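Local coordinates for protein phosphohistidine phosphatase SixA (PDB 1UJC) that removes the phosphate from phosphohistidine in the HPt domain of the ArcB sensor, part of a multistep His-Asp phosphorelay, at residues V48-S51 and R55-Q58; A90-L95 and A101-I106; E118-E123 and A134-D139; G9-D14 and S19-T24. One frame throughout, in Å; residues are numbered along the deposited sequence.

Interaction 1 of 4, residues V48-S51 and R55-Q58. With WO4 (tungstate(VI)ion), chain C.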
loop_
_atom_site.group_PDB
_atom_site.type_symbol
_atom_site.label_atom_id
_atom_site.label_comp_id
_atom_site.label_asym_id
_atom_site.label_seq_id
_atom_site.Cartn_x
_atom_site.Cartn_y
_atom_site.Cartn_z
ATOM N N VAL A 48 4.652 7.033 4.975
ATOM C CA VAL A 48 3.744 6.702 3.890
ATOM C C VAL A 48 4.381 6.917 2.519
ATOM O O VAL A 48 4.936 7.980 2.238
ATOM C CB VAL A 48 2.461 7.544 3.983
ATOM C CG1 VAL A 48 1.545 7.237 2.813
ATOM C CG2 VAL A 48 1.767 7.264 5.302
ATOM N N LEU A 49 4.293 5.891 1.676
ATOM C CA LEU A 49 4.835 5.932 0.323
ATOM C C LEU A 49 3.645 5.710 -0.602
ATOM O O LEU A 49 2.894 4.751 -0.429
ATOM C CB LEU A 49 5.868 4.817 0.132
ATOM C CG LEU A 49 6.963 4.730 1.200
ATOM C CD1 LEU A 49 7.884 3.550 0.905
ATOM C CD2 LEU A 49 7.756 6.028 1.230
ATOM N N VAL A 50 3.467 6.590 -1.579
ATOM C CA VAL A 50 2.329 6.472 -2.482
ATOM C C VAL A 50 2.667 6.693 -3.954
ATOM O O VAL A 50 3.593 7.427 -4.288
ATOM C CB VAL A 50 1.218 7.475 -2.073
ATOM C CG1 VAL A 50 1.738 8.904 -2.201
ATOM C CG2 VAL A 50 -0.029 7.268 -2.927
ATOM N N SER A 51 1.904 6.039 -4.824
ATOM C CA SER A 51 2.070 6.175 -6.262
ATOM C C SER A 51 1.624 7.577 -6.666
ATOM O O SER A 51 0.753 8.163 -6.030
ATOM C CB SER A 51 1.207 5.146 -6.990
ATOM O OG SER A 51 1.020 5.517 -8.342
ATOM N N ARG A 55 -5.543 7.804 -8.395
ATOM C CA ARG A 55 -6.271 6.802 -7.624
ATOM C C ARG A 55 -5.520 6.366 -6.368
ATOM O O ARG A 55 -6.136 6.030 -5.356
ATOM C CB ARG A 55 -6.627 5.592 -8.501
ATOM C CG ARG A 55 -5.490 4.956 -9.279
ATOM C CD ARG A 55 -6.079 3.963 -10.272
ATOM N NE ARG A 55 -5.097 3.205 -11.048
ATOM C CZ ARG A 55 -4.437 3.661 -12.111
ATOM N NH1 ARG A 55 -4.629 4.898 -12.553
ATOM N NH2 ARG A 55 -3.600 2.859 -12.757
ATOM N N ALA A 56 -4.193 6.389 -6.419
ATOM C CA ALA A 56 -3.398 6.005 -5.259
ATOM C C ALA A 56 -3.459 7.122 -4.212
ATOM O O ALA A 56 -3.759 6.882 -3.042
ATOM C CB ALA A 56 -1.951 5.743 -5.673
ATOM N N GLU A 57 -3.191 8.348 -4.648
ATOM C CA GLU A 57 -3.214 9.497 -3.757
ATOM C C GLU A 57 -4.587 9.685 -3.101
ATOM O O GLU A 57 -4.671 10.017 -1.922
ATOM C CB GLU A 57 -2.809 10.759 -4.534
ATOM C CG GLU A 57 -1.445 10.641 -5.206
ATOM C CD GLU A 57 -1.077 11.855 -6.049
ATOM O OE1 GLU A 57 -1.982 12.439 -6.684
ATOM O OE2 GLU A 57 0.121 12.208 -6.093
ATOM N N GLN A 58 -5.658 9.463 -3.856
ATOM C CA GLN A 58 -6.998 9.625 -3.309
ATOM C C GLN A 58 -7.280 8.536 -2.277
ATOM O O GLN A 58 -7.946 8.779 -1.275
ATOM C CB GLN A 58 -8.044 9.566 -4.417
ATOM C CG GLN A 58 -9.327 10.279 -4.043
ATOM C CD GLN A 58 -10.412 10.128 -5.084
ATOM O OE1 GLN A 58 -10.134 9.913 -6.263
ATOM N NE2 GLN A 58 -11.659 10.260 -4.655
HETATM W W WO4 C . -5.100 -0.794 -10.736
HETATM O O1 WO4 C . -4.473 -1.720 -9.413
HETATM O O2 WO4 C . -4.262 0.720 -10.846
HETATM O O3 WO4 C . -6.817 -0.630 -10.629
HETATM O O4 WO4 C . -4.774 -1.648 -12.206
#
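V50 and S51, at the end of strand 47-50, pack against A56 and E57 in the first turns of helix 54-66. The two elements open a beta-alpha-beta unit of the histidine phosphatase fold, which strand 74-75 completes. The packing is mostly apolar and largely buried. V50 CG2 stands 3.7 Å from A56 CB. S51 CB lies 3.5 Å from A56 CB, a tight methyl-to-methylene contact. CG of E57 rests 3.4 Å from the carbonyl oxygen S51 O. No hydrogen bond joins the segments.

R55 leaves the same helix turn in another direction and serves the anion. Its CB sets off to one side of the strand. CG sits between the backbone N and the carbonyl carbon (chi1 52°), and from there the chain runs extended to NE. CD passes 3.8 Å from tungstate O2. NE then donates to O2 at 2.6 Å, with an angle of 157°. CZ follows, and NH2 donates to the same O2 at 2.9 Å, more bent at 135°. The oxygen thus sits at the guanidinium edge, in its plane, gripped by two N-H groups. NH2 also makes a salt bridge with D18. R7, H108 and L109 hold the anion too. A methionine in place of R55 would probably leave tungstate O2 without both of these donors and D18 without this salt bridge. S51 supports the site from the second shell: its OG is hydrogen-bonded to H108 NE2, while ND1 of that imidazole binds the tungstate.

Interaction 2 of 4, residues A90-L95 and A101-I106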
loop_
_atom_site.group_PDB
_atom_site.type_symbol
_atom_site.label_atom_id
_atom_site.label_comp_id
_atom_site.label_asym_id
_atom_site.label_seq_id
_atom_site.Cartn_x
_atom_site.Cartn_y
_atom_site.Cartn_z
ATOM N N ALA A 90 14.571 -1.692 -2.298
ATOM C CA ALA A 90 15.745 -1.013 -1.758
ATOM C C ALA A 90 15.365 0.216 -0.930
ATOM O O ALA A 90 16.006 0.520 0.077
ATOM C CB ALA A 90 16.678 -0.607 -2.895
ATOM N N TYR A 91 14.326 0.925 -1.359
ATOM C CA TYR A 91 13.868 2.112 -0.646
ATOM C C TYR A 91 13.390 1.651 0.738
ATOM O O TYR A 91 13.715 2.262 1.758
ATOM C CB TYR A 91 12.718 2.772 -1.423
ATOM C CG TYR A 91 12.350 4.182 -0.990
ATOM C CD1 TYR A 91 12.758 5.290 -1.736
ATOM C CD2 TYR A 91 11.555 4.408 0.137
ATOM C CE1 TYR A 91 12.376 6.584 -1.377
ATOM C CE2 TYR A 91 11.170 5.699 0.504
ATOM C CZ TYR A 91 11.583 6.780 -0.259
ATOM O OH TYR A 91 11.202 8.059 0.092
ATOM N N LEU A 92 12.632 0.559 0.766
ATOM C CA LEU A 92 12.120 0.020 2.020
ATOM C C LEU A 92 13.241 -0.467 2.937
ATOM O O LEU A 92 13.183 -0.268 4.150
ATOM C CB LEU A 92 11.122 -1.112 1.745
ATOM C CG LEU A 92 9.700 -0.650 1.405
ATOM C CD1 LEU A 92 8.883 -1.801 0.823
ATOM C CD2 LEU A 92 9.041 -0.105 2.662
ATOM N N GLN A 93 14.264 -1.094 2.357
ATOM C CA GLN A 93 15.389 -1.583 3.147
ATOM C C GLN A 93 16.110 -0.383 3.762
ATOM O O GLN A 93 16.564 -0.440 4.905
ATOM C CB GLN A 93 16.351 -2.410 2.275
ATOM C CG GLN A 93 17.657 -2.804 2.976
ATOM C CD GLN A 93 18.432 -3.901 2.256
ATOM O OE1 GLN A 93 18.456 -3.962 1.022
ATOM N NE2 GLN A 93 19.086 -4.765 3.028
ATOM N N ALA A 94 16.198 0.707 3.000
ATOM C CA ALA A 94 16.835 1.925 3.484
ATOM C C ALA A 94 16.110 2.393 4.741
ATOM O O ALA A 94 16.721 2.548 5.798
ATOM C CB ALA A 94 16.780 3.009 2.422
ATOM N N LEU A 95 14.804 2.610 4.630
ATOM C CA LEU A 95 14.023 3.060 5.774
ATOM C C LEU A 95 14.164 2.099 6.953
ATOM O O LEU A 95 14.209 2.529 8.105
ATOM C CB LEU A 95 12.548 3.207 5.389
ATOM C CG LEU A 95 12.211 4.225 4.292
ATOM C CD1 LEU A 95 10.693 4.331 4.141
ATOM C CD2 LEU A 95 12.800 5.575 4.644
ATOM N N ALA A 101 9.783 2.342 12.007
ATOM C CA ALA A 101 9.049 1.218 12.586
ATOM C C ALA A 101 7.926 0.658 11.718
ATOM O O ALA A 101 7.623 -0.532 11.791
ATOM C CB ALA A 101 8.492 1.611 13.959
ATOM N N SER A 102 7.309 1.503 10.898
ATOM C CA SER A 102 6.213 1.050 10.051
ATOM C C SER A 102 5.978 1.964 8.860
ATOM O O SER A 102 6.141 3.185 8.953
ATOM C CB SER A 102 4.932 0.954 10.875
ATOM O OG SER A 102 4.638 2.202 11.472
ATOM N N VAL A 103 5.576 1.363 7.746
ATOM C CA VAL A 103 5.322 2.102 6.517
ATOM C C VAL A 103 4.089 1.568 5.805
ATOM O O VAL A 103 3.879 0.358 5.740
ATOM C CB VAL A 103 6.516 1.987 5.532
ATOM C CG1 VAL A 103 6.242 2.807 4.280
ATOM C CG2 VAL A 103 7.801 2.442 6.200
ATOM N N LEU A 104 3.273 2.481 5.283
ATOM C CA LEU A 104 2.080 2.111 4.529
ATOM C C LEU A 104 2.378 2.456 3.073
ATOM O O LEU A 104 2.695 3.605 2.759
ATOM C CB LEU A 104 0.854 2.895 5.007
ATOM C CG LEU A 104 -0.406 2.774 4.139
ATOM C CD1 LEU A 104 -0.795 1.313 3.960
ATOM C CD2 LEU A 104 -1.542 3.551 4.780
ATOM N N VAL A 105 2.301 1.452 2.202
ATOM C CA VAL A 105 2.577 1.622 0.773
ATOM C C VAL A 105 1.292 1.455 -0.034
ATOM O O VAL A 105 0.665 0.399 0.002
ATOM C CB VAL A 105 3.601 0.569 0.273
ATOM C CG1 VAL A 105 3.917 0.801 -1.204
ATOM C CG2 VAL A 105 4.867 0.631 1.110
ATOM N N ILE A 106 0.900 2.499 -0.758
ATOM C CA ILE A 106 -0.314 2.451 -1.566
ATOM C C ILE A 106 0.104 2.429 -3.028
ATOM O O ILE A 106 0.761 3.355 -3.505
ATOM C CB ILE A 106 -1.216 3.669 -1.281
ATOM C CG1 ILE A 106 -1.682 3.634 0.177
ATOM C CG2 ILE A 106 -2.415 3.656 -2.204
ATOM C CD1 ILE A 106 -2.549 4.818 0.579
#
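L95 and V103 make the closest contact between segments 90-95 and 101-106. L95 CD1 comes within 4.0 Å of V103 CG2, and the two side chains cross at about a right angle. The second methyl of V103 serves another leucine. CG1 lies anti to the backbone N (chi1 -178°) and faces L92 CD2 at 4.4 Å. The valine therefore divides its two branches between residues almost one helix turn apart. L92 reaches it with the end of its side chain. V105, one step further along this strand face, approaches more loosely, at no less than 4.5 Å. No hydrogen bond links the segments.

Helix 85-98 lies in the crossover from strand 74-75 to strand 102-107, a beta-alpha-beta connection between parallel strands of the mixed sheet. V103 and V105 point to this helix. L104 and I106 lie on the other face, where I106 packs on A56, T59 and L60 of helix 54-66. On the inner side, V103 also touches L49, and L92 touches V3 and M1.

The outer side of helix 85-98 is different. A90 and A94 are exposed there and take no part in the contact. Q93 is partly exposed, and its NE2 is hydrogen-bonded to E140 O. Y91, by contrast, touches L49 of strand 47-50, and its OH is hydrogen-bonded to E74 OE1.

Interaction 3 of 4, residues E118-E123 and A134-D139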
loop_
_atom_site.group_PDB
_atom_site.type_symbol
_atom_site.label_atom_id
_atom_site.label_comp_id
_atom_site.label_asym_id
_atom_site.label_seq_id
_atom_site.Cartn_x
_atom_site.Cartn_y
_atom_site.Cartn_z
ATOM N N GLU A 118 9.034 -10.189 -3.988
ATOM C CA GLU A 118 10.379 -9.622 -3.986
ATOM C C GLU A 118 10.905 -9.459 -2.560
ATOM O O GLU A 118 12.068 -9.738 -2.285
ATOM C CB GLU A 118 10.366 -8.265 -4.692
ATOM C CG GLU A 118 11.635 -7.431 -4.562
ATOM C CD GLU A 118 12.819 -8.027 -5.290
ATOM O OE1 GLU A 118 12.605 -8.852 -6.201
ATOM O OE2 GLU A 118 13.969 -7.652 -4.963
ATOM N N LEU A 119 10.040 -9.006 -1.658
ATOM C CA LEU A 119 10.425 -8.802 -0.265
ATOM C C LEU A 119 10.466 -10.099 0.539
ATOM O O LEU A 119 11.291 -10.256 1.444
ATOM C CB LEU A 119 9.446 -7.836 0.412
ATOM C CG LEU A 119 9.284 -6.436 -0.181
ATOM C CD1 LEU A 119 8.090 -5.757 0.470
ATOM C CD2 LEU A 119 10.549 -5.625 0.038
ATOM N N CYS A 120 9.585 -11.033 0.200
ATOM C CA CYS A 120 9.491 -12.284 0.944
ATOM C C CYS A 120 9.886 -13.554 0.204
ATOM O O CYS A 120 9.193 -13.994 -0.709
ATOM C CB CYS A 120 8.066 -12.449 1.475
ATOM S SG CYS A 120 7.455 -11.008 2.371
ATOM N N PRO A 121 11.011 -14.165 0.599
ATOM C CA PRO A 121 11.477 -15.398 -0.039
ATOM C C PRO A 121 10.441 -16.515 0.091
ATOM O O PRO A 121 9.778 -16.635 1.120
ATOM C CB PRO A 121 12.756 -15.713 0.733
ATOM C CG PRO A 121 13.284 -14.351 1.055
ATOM C CD PRO A 121 12.036 -13.629 1.513
ATOM N N GLY A 122 10.298 -17.316 -0.960
ATOM C CA GLY A 122 9.358 -18.427 -0.930
ATOM C C GLY A 122 7.908 -18.094 -1.231
ATOM O O GLY A 122 7.068 -18.989 -1.304
ATOM N N GLU A 123 7.608 -16.814 -1.417
ATOM C CA GLU A 123 6.238 -16.398 -1.693
ATOM C C GLU A 123 6.013 -16.085 -3.161
ATOM O O GLU A 123 6.874 -15.503 -3.819
ATOM C CB GLU A 123 5.884 -15.146 -0.884
ATOM C CG GLU A 123 6.000 -15.281 0.619
ATOM C CD GLU A 123 4.970 -16.223 1.216
ATOM O OE1 GLU A 123 3.927 -16.474 0.564
ATOM O OE2 GLU A 123 5.201 -16.693 2.348
ATOM N N ALA A 134 -1.631 -6.063 2.468
ATOM C CA ALA A 134 -0.736 -7.163 2.791
ATOM C C ALA A 134 0.224 -6.685 3.869
ATOM O O ALA A 134 0.756 -5.575 3.792
ATOM C CB ALA A 134 0.034 -7.595 1.558
ATOM N N SER A 135 0.431 -7.520 4.879
ATOM C CA SER A 135 1.334 -7.201 5.977
ATOM C C SER A 135 2.629 -7.968 5.816
ATOM O O SER A 135 2.627 -9.189 5.681
ATOM C CB SER A 135 0.711 -7.570 7.318
ATOM O OG SER A 135 1.714 -7.635 8.314
ATOM N N VAL A 136 3.735 -7.240 5.849
ATOM C CA VAL A 136 5.052 -7.829 5.694
ATOM C C VAL A 136 5.997 -7.285 6.747
ATOM O O VAL A 136 6.093 -6.077 6.927
ATOM C CB VAL A 136 5.653 -7.489 4.309
ATOM C CG1 VAL A 136 7.095 -7.965 4.230
ATOM C CG2 VAL A 136 4.814 -8.123 3.204
ATOM N N THR A 137 6.688 -8.173 7.446
ATOM C CA THR A 137 7.659 -7.735 8.435
ATOM C C THR A 137 9.002 -7.819 7.732
ATOM O O THR A 137 9.427 -8.902 7.327
ATOM C CB THR A 137 7.670 -8.644 9.665
ATOM O OG1 THR A 137 6.414 -8.536 10.343
ATOM C CG2 THR A 137 8.797 -8.244 10.608
ATOM N N LEU A 138 9.656 -6.674 7.569
ATOM C CA LEU A 138 10.939 -6.615 6.878
ATOM C C LEU A 138 12.099 -6.331 7.822
ATOM O O LEU A 138 12.022 -5.435 8.670
ATOM C CB LEU A 138 10.890 -5.533 5.799
ATOM C CG LEU A 138 12.067 -5.371 4.834
ATOM C CD1 LEU A 138 12.220 -6.614 3.952
ATOM C CD2 LEU A 138 11.817 -4.147 3.970
ATOM N N ASP A 139 13.177 -7.092 7.676
ATOM C CA ASP A 139 14.340 -6.874 8.515
ATOM C C ASP A 139 15.392 -6.054 7.769
ATOM O O ASP A 139 15.252 -5.767 6.575
ATOM C CB ASP A 139 14.912 -8.207 9.034
ATOM C CG ASP A 139 15.689 -8.985 7.988
ATOM O OD1 ASP A 139 15.934 -10.189 8.235
ATOM O OD2 ASP A 139 16.068 -8.413 6.943
#
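C120, just past helix 111-119, and V136 make the closest approach between the two segments. C120 SG lies 3.6 Å from V136 CG1 and 4.0 Å from V136 CG2. The sulfur thus meets both methyls of the valine. It is placed there by a first torsion that sets SG anti to the carbonyl carbon (chi1 -51°).

The remaining contacts are leucine methyls at longer range. L119 is the last residue of the helix, and its two branches part. CD1 comes 4.5 Å from V136 CG1, while CD2 comes 4.4 Å from L138 CD1. L138 reaches in with the end of its side chain. All four residues are buried.

No hydrogen bond joins the segments. One closes the turn, and others lie on the far face of the strand. After the helix, C120 to E123 form a type II beta turn, closed by a weak bond from E123 N to C120 O at 3.3 Å. P121 and G122 hold its two central positions. G122 has a positive phi (82°), where a side chain would press on the carbonyl oxygen of P121. Across the strand, S135 OG and T137 OG1 are both hydrogen-bonded to N147 OD1.

The contact seats helix 111-119 on the antiparallel part of the sheet. Strand 133-138 runs between strands 2-7 and 144-150. L119 also touches I5 of the first, and C120 touches F146 of the second. L138 extends the packing to L92 and T96 of helix 85-98, so the two helices share this sheet face.

Interaction 4 of 4, residues G9-D14 and S19-T24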
loop_
_atom_site.group_PDB
_atom_site.type_symbol
_atom_site.label_atom_id
_atom_site.label_comp_id
_atom_site.label_asym_id
_atom_site.label_seq_id
_atom_site.Cartn_x
_atom_site.Cartn_y
_atom_site.Cartn_z
ATOM N N GLY A 9 -8.014 1.911 -4.119
ATOM C CA GLY A 9 -9.409 1.503 -4.129
ATOM C C GLY A 9 -10.043 1.508 -5.508
ATOM O O GLY A 9 -9.452 1.990 -6.472
ATOM N N ASP A 10 -11.250 0.955 -5.593
ATOM C CA ASP A 10 -12.009 0.879 -6.834
ATOM C C ASP A 10 -11.998 2.245 -7.528
ATOM O O ASP A 10 -12.273 3.272 -6.904
ATOM C CB ASP A 10 -13.445 0.447 -6.524
ATOM C CG ASP A 10 -14.259 0.180 -7.772
ATOM O OD1 ASP A 10 -13.946 -0.774 -8.515
ATOM O OD2 ASP A 10 -15.219 0.929 -8.010
ATOM N N ALA A 11 -11.687 2.255 -8.821
ATOM C CA ALA A 11 -11.604 3.507 -9.561
ATOM C C ALA A 11 -12.426 3.546 -10.843
ATOM O O ALA A 11 -12.638 2.523 -11.491
ATOM C CB ALA A 11 -10.146 3.804 -9.883
ATOM N N ALA A 12 -12.873 4.745 -11.207
ATOM C CA ALA A 12 -13.657 4.932 -12.419
ATOM C C ALA A 12 -12.875 4.385 -13.605
ATOM O O ALA A 12 -11.657 4.566 -13.700
ATOM C CB ALA A 12 -13.955 6.407 -12.621
ATOM N N LEU A 13 -13.577 3.712 -14.509
ATOM C CA LEU A 13 -12.940 3.133 -15.684
ATOM C C LEU A 13 -12.520 4.167 -16.718
ATOM O O LEU A 13 -11.498 4.004 -17.394
ATOM C CB LEU A 13 -13.874 2.114 -16.340
ATOM C CG LEU A 13 -13.879 0.726 -15.698
ATOM C CD1 LEU A 13 -14.943 -0.141 -16.340
ATOM C CD2 LEU A 13 -12.496 0.097 -15.858
ATOM N N ASP A 14 -13.299 5.236 -16.839
ATOM C CA ASP A 14 -12.987 6.259 -17.824
ATOM C C ASP A 14 -12.547 7.591 -17.226
ATOM O O ASP A 14 -13.095 8.056 -16.227
ATOM C CB ASP A 14 -14.192 6.493 -18.732
ATOM C CG ASP A 14 -13.793 7.011 -20.104
ATOM O OD1 ASP A 14 -14.580 7.765 -20.712
ATOM O OD2 ASP A 14 -12.693 6.651 -20.582
ATOM N N SER A 19 -3.558 7.681 -15.620
ATOM C CA SER A 19 -2.979 8.265 -14.413
ATOM C C SER A 19 -3.931 9.170 -13.637
ATOM O O SER A 19 -3.774 9.347 -12.428
ATOM C CB SER A 19 -1.708 9.052 -14.752
ATOM O OG SER A 19 -2.017 10.308 -15.333
ATOM N N VAL A 20 -4.919 9.735 -14.320
ATOM C CA VAL A 20 -5.847 10.645 -13.658
ATOM C C VAL A 20 -7.230 10.092 -13.306
ATOM O O VAL A 20 -8.114 10.849 -12.905
ATOM C CB VAL A 20 -6.008 11.939 -14.485
ATOM C CG1 VAL A 20 -4.696 12.703 -14.495
ATOM C CG2 VAL A 20 -6.417 11.601 -15.907
ATOM N N ARG A 21 -7.412 8.780 -13.439
ATOM C CA ARG A 21 -8.698 8.158 -13.111
ATOM C C ARG A 21 -8.950 8.338 -11.621
ATOM O O ARG A 21 -8.124 7.953 -10.796
ATOM C CB ARG A 21 -8.673 6.661 -13.427
ATOM C CG ARG A 21 -8.536 6.311 -14.897
ATOM C CD ARG A 21 -8.058 4.872 -15.051
ATOM N NE ARG A 21 -8.869 3.938 -14.275
ATOM C CZ ARG A 21 -8.429 2.770 -13.821
ATOM N NH1 ARG A 21 -7.180 2.395 -14.066
ATOM N NH2 ARG A 21 -9.234 1.980 -13.120
ATOM N N PRO A 22 -10.093 8.932 -11.252
ATOM C CA PRO A 22 -10.402 9.138 -9.835
ATOM C C PRO A 22 -10.969 7.883 -9.170
ATOM O O PRO A 22 -11.286 6.895 -9.836
ATOM C CB PRO A 22 -11.421 10.270 -9.874
ATOM C CG PRO A 22 -12.205 9.930 -11.110
ATOM C CD PRO A 22 -11.114 9.565 -12.109
ATOM N N LEU A 23 -11.101 7.935 -7.851
ATOM C CA LEU A 23 -11.640 6.815 -7.096
ATOM C C LEU A 23 -13.163 6.863 -7.201
ATOM O O LEU A 23 -13.739 7.928 -7.397
ATOM C CB LEU A 23 -11.206 6.941 -5.632
ATOM C CG LEU A 23 -10.582 5.746 -4.904
ATOM C CD1 LEU A 23 -9.634 4.978 -5.827
ATOM C CD2 LEU A 23 -9.844 6.257 -3.671
ATOM N N THR A 24 -13.819 5.713 -7.106
ATOM C CA THR A 24 -15.279 5.687 -7.151
ATOM C C THR A 24 -15.767 5.831 -5.709
ATOM O O THR A 24 -14.987 5.713 -4.763
ATOM C CB THR A 24 -15.821 4.349 -7.673
ATOM O OG1 THR A 24 -15.543 3.326 -6.707
ATOM C CG2 THR A 24 -15.177 3.980 -9.007
#
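T24 and D10 are joined twice. T24 OG1 donates to D10 OD2 at 2.7 Å, and the carboxylate oxygen accepts with its anti lone pair. T24 N donates to D10 O at 2.9 Å in a nearly straight bond. The same OG1 caps G27 N, so T24 is the N-cap of helix 25-40. R21 NE is bonded to A12 O at 2.9 Å and 176°, with the oxygen in the guanidinium plane and the donor in the carbonyl plane. A bend at chi3 (51°) helps fold the arginine back to this carbonyl. Its NH1 makes a salt bridge with D18. With an alanine at R21, A12 O would probably lose its donor and D18 one of its two arginine partners.

A12 N returns a backbone bond to P22 O at 3.0 Å. Together with the bond from T24 N it brackets the single beta bridge of A11 with L23. Packing fills in around these bonds. A12 CB meets P22 CG at 4.2 Å. T24 CG2 lies 3.3 Å from A12 N. L23 CD1 is pressed to 3.1 Å from G9 O, a tight contact.

This is the loop after strand 2-7, directly following the Arg-His-Gly motif of the histidine phosphatases, here R7, H8 and G9. R7 and H8 line the tungstate pocket, and the side chain of R21 comes within about 4 Å of the anion.

Overall arrangement
Interactions 1, 2 and 3 are buried and mainly apolar, though interaction 1 also carries a ligand-binding arginine. Interaction 4 is partly buried, lies further from the chain centre and relies on hydrogen bonds. The first three all reach the same sheet. Interactions 1 and 2 meet on neighbouring strands, with L49 bonded through its backbone to L104 and I106. Their helices lie on different faces of that sheet. Interactions 2 and 3 share a face, where L92 touches both L119 and L138. Interaction 4 stands about 28 Å from interaction 3, centre to centre, but touches interaction 1. There Q58 OE1 meets L23 N, and R55 and R21 come together near the anion, bridged by D18.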